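Local coordinates for protein probable enoyl-CoA hydratase/isomerase (Pseudomonas aeruginosa PAO1, PDB 5YLO) that probably shifts the double bond of 3-enoyl-CoA esters to the 2-position, an isomerase step in the breakdown of unsaturated fatty acids, at residues L29-D42 with Y83-L96. Residues are numbered along the deposited sequence; the frame is centred on the assembly and turned at random.
Sequences LDIPTLEALHVRLD and YGWTEAAHALMGRL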
loop_
_atom_site.group_PDB
_atom_site.type_symbol
_atom_site.label_atom_id
_atom_site.label_comp_id
_atom_site.label_asym_id
_atom_site.label_seq_id
_atom_site.Cartn_x
_atom_site.Cartn_y
_atom_site.Cartn_z
ATOM N N LEU A 29 11.525 10.950 -25.077
ATOM C CA LEU A 29 12.590 11.410 -24.194
ATOM C C LEU A 29 13.952 11.141 -24.828
ATOM O O LEU A 29 14.284 9.990 -25.136
ATOM C CB LEU A 29 12.486 10.717 -22.836
ATOM C CG LEU A 29 11.267 11.053 -21.975
ATOM C CD1 LEU A 29 11.180 10.151 -20.745
ATOM C CD2 LEU A 29 11.281 12.518 -21.567
ATOM N N ASP A 30 14.737 12.197 -25.022
ATOM C CA ASP A 30 16.123 12.077 -25.436
ATOM C C ASP A 30 16.981 12.886 -24.474
ATOM O O ASP A 30 16.475 13.614 -23.614
ATOM C CB ASP A 30 16.339 12.537 -26.884
ATOM C CG ASP A 30 15.778 13.923 -27.156
ATOM O OD1 ASP A 30 15.383 14.623 -26.203
ATOM O OD2 ASP A 30 15.748 14.317 -28.341
ATOM N N ILE A 31 18.300 12.746 -24.617
ATOM C CA ILE A 31 19.218 13.425 -23.694
ATOM C C ILE A 31 18.978 14.927 -23.658
ATOM O O ILE A 31 18.947 15.500 -22.553
ATOM C CB ILE A 31 20.670 13.039 -24.008
ATOM C CG1 ILE A 31 20.831 11.522 -23.934
ATOM C CG2 ILE A 31 21.609 13.666 -22.998
ATOM C CD1 ILE A 31 22.268 11.031 -23.963
ATOM N N PRO A 32 18.771 15.640 -24.784
ATOM C CA PRO A 32 18.474 17.079 -24.664
ATOM C C PRO A 32 17.236 17.372 -23.834
ATOM O O PRO A 32 17.251 18.312 -23.032
ATOM C CB PRO A 32 18.303 17.523 -26.117
ATOM C CG PRO A 32 19.109 16.574 -26.897
ATOM C CD PRO A 32 18.940 15.249 -26.199
ATOM N N THR A 33 16.161 16.600 -24.012
ATOM C CA THR A 33 14.962 16.800 -23.204
ATOM C C THR A 33 15.229 16.460 -21.743
ATOM O O THR A 33 14.877 17.231 -20.840
ATOM C CB THR A 33 13.815 15.949 -23.751
ATOM O OG1 THR A 33 13.831 15.992 -25.183
ATOM C CG2 THR A 33 12.476 16.468 -23.257
ATOM N N LEU A 34 15.853 15.305 -21.493
ATOM C CA LEU A 34 16.180 14.905 -20.129
ATOM C C LEU A 34 16.969 15.992 -19.416
ATOM O O LEU A 34 16.593 16.427 -18.325
ATOM C CB LEU A 34 16.961 13.591 -20.135
ATOM C CG LEU A 34 16.254 12.356 -20.698
ATOM C CD1 LEU A 34 17.211 11.175 -20.774
ATOM C CD2 LEU A 34 15.029 12.006 -19.867
ATOM N N GLU A 35 18.050 16.470 -20.041
ATOM C CA GLU A 35 18.913 17.459 -19.400
ATOM C C GLU A 35 18.206 18.798 -19.213
ATOM O O GLU A 35 18.385 19.457 -18.183
ATOM C CB GLU A 35 20.193 17.648 -20.215
ATOM C CG GLU A 35 21.141 16.463 -20.180
ATOM C CD GLU A 35 22.521 16.811 -20.704
ATOM O OE1 GLU A 35 22.908 16.291 -21.771
ATOM O OE2 GLU A 35 23.217 17.617 -20.052
ATOM N N ALA A 36 17.413 19.224 -20.199
ATOM C CA ALA A 36 16.756 20.525 -20.103
ATOM C C ALA A 36 15.774 20.555 -18.938
ATOM O O ALA A 36 15.832 21.446 -18.083
ATOM C CB ALA A 36 16.049 20.856 -21.418
ATOM N N LEU A 37 14.860 19.583 -18.894
ATOM C CA LEU A 37 13.958 19.450 -17.754
ATOM C C LEU A 37 14.746 19.253 -16.464
ATOM O O LEU A 37 14.355 19.745 -15.400
ATOM C CB LEU A 37 13.003 18.280 -18.007
ATOM C CG LEU A 37 11.819 17.984 -17.087
ATOM C CD1 LEU A 37 11.014 19.237 -16.824
ATOM C CD2 LEU A 37 10.939 16.904 -17.708
ATOM N N HIS A 38 15.864 18.547 -16.542
ATOM C CA HIS A 38 16.662 18.356 -15.344
ATOM C C HIS A 38 17.209 19.672 -14.811
ATOM O O HIS A 38 17.221 19.887 -13.602
ATOM C CB HIS A 38 17.807 17.371 -15.554
ATOM C CG HIS A 38 18.560 17.066 -14.298
ATOM N ND1 HIS A 38 18.786 15.783 -13.855
ATOM C CD2 HIS A 38 19.111 17.885 -13.372
ATOM C CE1 HIS A 38 19.459 15.822 -12.720
ATOM N NE2 HIS A 38 19.667 17.087 -12.403
ATOM N N VAL A 39 17.663 20.560 -15.695
ATOM C CA VAL A 39 18.205 21.824 -15.200
ATOM C C VAL A 39 17.085 22.781 -14.803
ATOM O O VAL A 39 17.205 23.517 -13.816
ATOM C CB VAL A 39 19.146 22.449 -16.247
ATOM C CG1 VAL A 39 19.721 23.766 -15.741
ATOM C CG2 VAL A 39 20.266 21.484 -16.591
ATOM N N ARG A 40 15.978 22.786 -15.551
ATOM C CA ARG A 40 14.870 23.684 -15.234
ATOM C C ARG A 40 14.232 23.327 -13.896
ATOM O O ARG A 40 13.778 24.211 -13.161
ATOM C CB ARG A 40 13.830 23.647 -16.355
ATOM C CG ARG A 40 12.673 24.626 -16.193
ATOM C CD ARG A 40 13.033 26.030 -16.660
ATOM N NE ARG A 40 13.513 26.881 -15.575
ATOM C CZ ARG A 40 12.730 27.641 -14.813
ATOM N NH1 ARG A 40 13.256 28.385 -13.853
ATOM N NH2 ARG A 40 11.418 27.658 -15.005
ATOM N N LEU A 41 14.182 22.032 -13.564
ATOM C CA LEU A 41 13.654 21.623 -12.267
ATOM C C LEU A 41 14.497 22.182 -11.128
ATOM O O LEU A 41 13.959 22.629 -10.109
ATOM C CB LEU A 41 13.586 20.100 -12.178
ATOM C CG LEU A 41 12.438 19.408 -12.913
ATOM C CD1 LEU A 41 12.590 17.902 -12.815
ATOM C CD2 LEU A 41 11.097 19.849 -12.353
ATOM N N ASP A 42 15.824 22.162 -11.283
ATOM C CA ASP A 42 16.695 22.730 -10.261
ATOM C C ASP A 42 16.452 24.224 -10.101
ATOM O O ASP A 42 16.530 24.759 -8.989
ATOM C CB ASP A 42 18.159 22.454 -10.608
ATOM C CG ASP A 42 19.121 23.070 -9.611
ATOM O OD1 ASP A 42 19.296 22.490 -8.518
ATOM O OD2 ASP A 42 19.707 24.130 -9.921
ATOM N N TYR A 83 26.917 6.241 -24.953
ATOM C CA TYR A 83 25.569 6.788 -24.872
ATOM C C TYR A 83 25.131 6.868 -23.416
ATOM O O TYR A 83 25.048 5.848 -22.725
ATOM C CB TYR A 83 24.613 5.910 -25.678
ATOM C CG TYR A 83 23.224 6.476 -25.855
ATOM C CD1 TYR A 83 23.013 7.845 -25.946
ATOM C CD2 TYR A 83 22.122 5.636 -25.930
ATOM C CE1 TYR A 83 21.739 8.360 -26.112
ATOM C CE2 TYR A 83 20.848 6.140 -26.091
ATOM C CZ TYR A 83 20.663 7.502 -26.183
ATOM O OH TYR A 83 19.393 8.007 -26.342
ATOM N N GLY A 84 24.859 8.083 -22.945
ATOM C CA GLY A 84 24.560 8.284 -21.542
ATOM C C GLY A 84 23.104 8.568 -21.241
ATOM O O GLY A 84 22.798 9.380 -20.364
ATOM N N TRP A 85 22.194 7.897 -21.952
ATOM C CA TRP A 85 20.771 8.163 -21.762
ATOM C C TRP A 85 20.297 7.684 -20.396
ATOM O O TRP A 85 19.618 8.422 -19.671
ATOM C CB TRP A 85 19.954 7.503 -22.873
ATOM C CG TRP A 85 18.487 7.777 -22.750
ATOM C CD1 TRP A 85 17.791 8.796 -23.331
ATOM C CD2 TRP A 85 17.537 7.030 -21.980
ATOM N NE1 TRP A 85 16.466 8.728 -22.977
ATOM C CE2 TRP A 85 16.284 7.653 -22.146
ATOM C CE3 TRP A 85 17.624 5.895 -21.169
ATOM C CZ2 TRP A 85 15.128 7.178 -21.530
ATOM C CZ3 TRP A 85 16.476 5.425 -20.558
ATOM C CH2 TRP A 85 15.245 6.065 -20.743
ATOM N N THR A 86 20.629 6.439 -20.036
ATOM C CA THR A 86 20.202 5.898 -18.747
ATOM C C THR A 86 20.678 6.777 -17.600
ATOM O O THR A 86 19.929 7.035 -16.650
ATOM C CB THR A 86 20.717 4.467 -18.581
ATOM O OG1 THR A 86 20.069 3.607 -19.529
ATOM C CG2 THR A 86 20.445 3.953 -17.172
ATOM N N GLU A 87 21.915 7.272 -17.688
ATOM C CA GLU A 87 22.455 8.124 -16.634
ATOM C C GLU A 87 21.682 9.434 -16.535
ATOM O O GLU A 87 21.408 9.921 -15.432
ATOM C CB GLU A 87 23.941 8.388 -16.887
ATOM C CG GLU A 87 24.846 7.159 -16.739
ATOM C CD GLU A 87 24.584 6.089 -17.790
ATOM O OE1 GLU A 87 24.346 6.448 -18.961
ATOM O OE2 GLU A 87 24.599 4.888 -17.443
ATOM N N ALA A 88 21.311 10.014 -17.678
ATOM C CA ALA A 88 20.565 11.268 -17.664
ATOM C C ALA A 88 19.139 11.061 -17.169
ATOM O O ALA A 88 18.584 11.925 -16.479
ATOM C CB ALA A 88 20.562 11.892 -19.059
ATOM N N ALA A 89 18.527 9.925 -17.512
ATOM C CA ALA A 89 17.152 9.672 -17.096
ATOM C C ALA A 89 17.061 9.425 -15.594
ATOM O O ALA A 89 16.181 9.975 -14.922
ATOM C CB ALA A 89 16.575 8.489 -17.874
ATOM N N HIS A 90 17.966 8.605 -15.049
ATOM C CA HIS A 90 17.919 8.291 -13.623
ATOM C C HIS A 90 18.202 9.514 -12.762
ATOM O O HIS A 90 17.647 9.639 -11.664
ATOM C CB HIS A 90 18.905 7.173 -13.291
ATOM C CG HIS A 90 18.483 5.826 -13.789
ATOM N ND1 HIS A 90 19.197 4.678 -13.522
ATOM C CD2 HIS A 90 17.420 5.444 -14.535
ATOM C CE1 HIS A 90 18.593 3.646 -14.084
ATOM N NE2 HIS A 90 17.512 4.084 -14.705
ATOM N N ALA A 91 19.060 10.423 -13.229
ATOM C CA ALA A 91 19.271 11.662 -12.489
ATOM C C ALA A 91 18.014 12.524 -12.502
ATOM O O ALA A 91 17.693 13.178 -11.504
ATOM C CB ALA A 91 20.458 12.430 -13.065
ATOM N N LEU A 92 17.284 12.521 -13.620
ATOM C CA LEU A 92 16.063 13.316 -13.718
ATOM C C LEU A 92 14.953 12.735 -12.849
ATOM O O LEU A 92 14.260 13.472 -12.137
ATOM C CB LEU A 92 15.610 13.407 -15.175
ATOM C CG LEU A 92 14.204 13.958 -15.423
ATOM C CD1 LEU A 92 14.108 15.421 -15.017
ATOM C CD2 LEU A 92 13.805 13.773 -16.878
ATOM N N MET A 93 14.764 11.414 -12.901
ATOM C CA MET A 93 13.709 10.788 -12.108
ATOM C C MET A 93 13.920 11.030 -10.620
ATOM O O MET A 93 12.963 11.296 -9.884
ATOM C CB MET A 93 13.648 9.289 -12.397
ATOM C CG MET A 93 13.370 8.951 -13.844
ATOM S SD MET A 93 11.771 9.566 -14.393
ATOM C CE MET A 93 11.720 8.889 -16.049
ATOM N N GLY A 94 15.171 10.954 -10.162
ATOM C CA GLY A 94 15.443 11.131 -8.745
ATOM C C GLY A 94 15.126 12.525 -8.237
ATOM O O GLY A 94 14.581 12.681 -7.141
ATOM N N ARG A 95 15.551 13.538 -8.997
ATOM C CA ARG A 95 15.318 14.948 -8.657
ATOM C C ARG A 95 13.845 15.374 -8.675
ATOM O O ARG A 95 13.384 16.072 -7.773
ATOM C CB ARG A 95 16.133 15.857 -9.580
ATOM C CG ARG A 95 15.901 17.342 -9.350
ATOM C CD ARG A 95 16.757 18.186 -10.280
ATOM N NE ARG A 95 18.184 17.968 -10.058
ATOM C CZ ARG A 95 18.920 18.664 -9.197
ATOM N NH1 ARG A 95 20.212 18.396 -9.060
ATOM N NH2 ARG A 95 18.366 19.626 -8.474
ATOM N N LEU A 96 13.116 14.949 -9.704
ATOM C CA LEU A 96 11.692 15.247 -9.820
ATOM C C LEU A 96 10.911 14.594 -8.688
ATOM O O LEU A 96 10.015 15.209 -8.100
ATOM C CB LEU A 96 11.154 14.782 -11.173
ATOM C CG LEU A 96 9.668 15.062 -11.407
ATOM C CD1 LEU A 96 9.390 16.558 -11.358
ATOM C CD2 LEU A 96 9.212 14.467 -12.730
#
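L34 and L92 interlock at the centre of this helix pair, each a knob in a hole of the other helix: L34 sits among W85, A88, A89 and L92, and L92 among L34, L37, H38 and L41. The two branches of L34 divide the work. CD1 lies over one face of the W85 indole, 3.7 Å from the centroid of the five-membered ring in a CH-pi contact, while CD2 meets L92 CD2 at 3.7 Å. The other branch of L92, CD1, packs on L41 CD1 at 3.6 Å, and L41 continues the apolar seam to L96. At the N-terminal end I31 reaches past Y83, its CD1 3.5 Å from Y83 CE1.

Helices 31-42 and 85-96 run nearly side by side, 28° apart with axes 9.1 Å from each other at closest approach. Both belong to the crotonase fold: helix 31-42 lies against strand 15-20 through L37 and L41 on L18, whereas helix 85-96 packs on helix 114-120 through L92 on L118.

Polar groups border the seam. W85 NE1 gives a weak, bent hydrogen bond to L29 O (3.3 Å), which meets the indole at its edge. Beside L92 the H38 ring reaches helix 85-96, with CG anti to its backbone N (chi1 -175°), and R95 and D42 follow toward the C-terminal end. The side chains of H38 and R95 cross at about a right angle, bringing R95 NE to 2.9 Å from H38 NE2. Bent at chi3, the arginine then carries NH2 to D42 OD1, a 3.0 Å salt bridge with carboxylate and guanidinium planes 84° apart; OD2 of D42 pairs with R46. Further out, D30 caps helix 31-42 by accepting from T33 N and forms a salt bridge with R22, while E70 OE1 is hydrogen-bonded to both Y83 OH and I31 N.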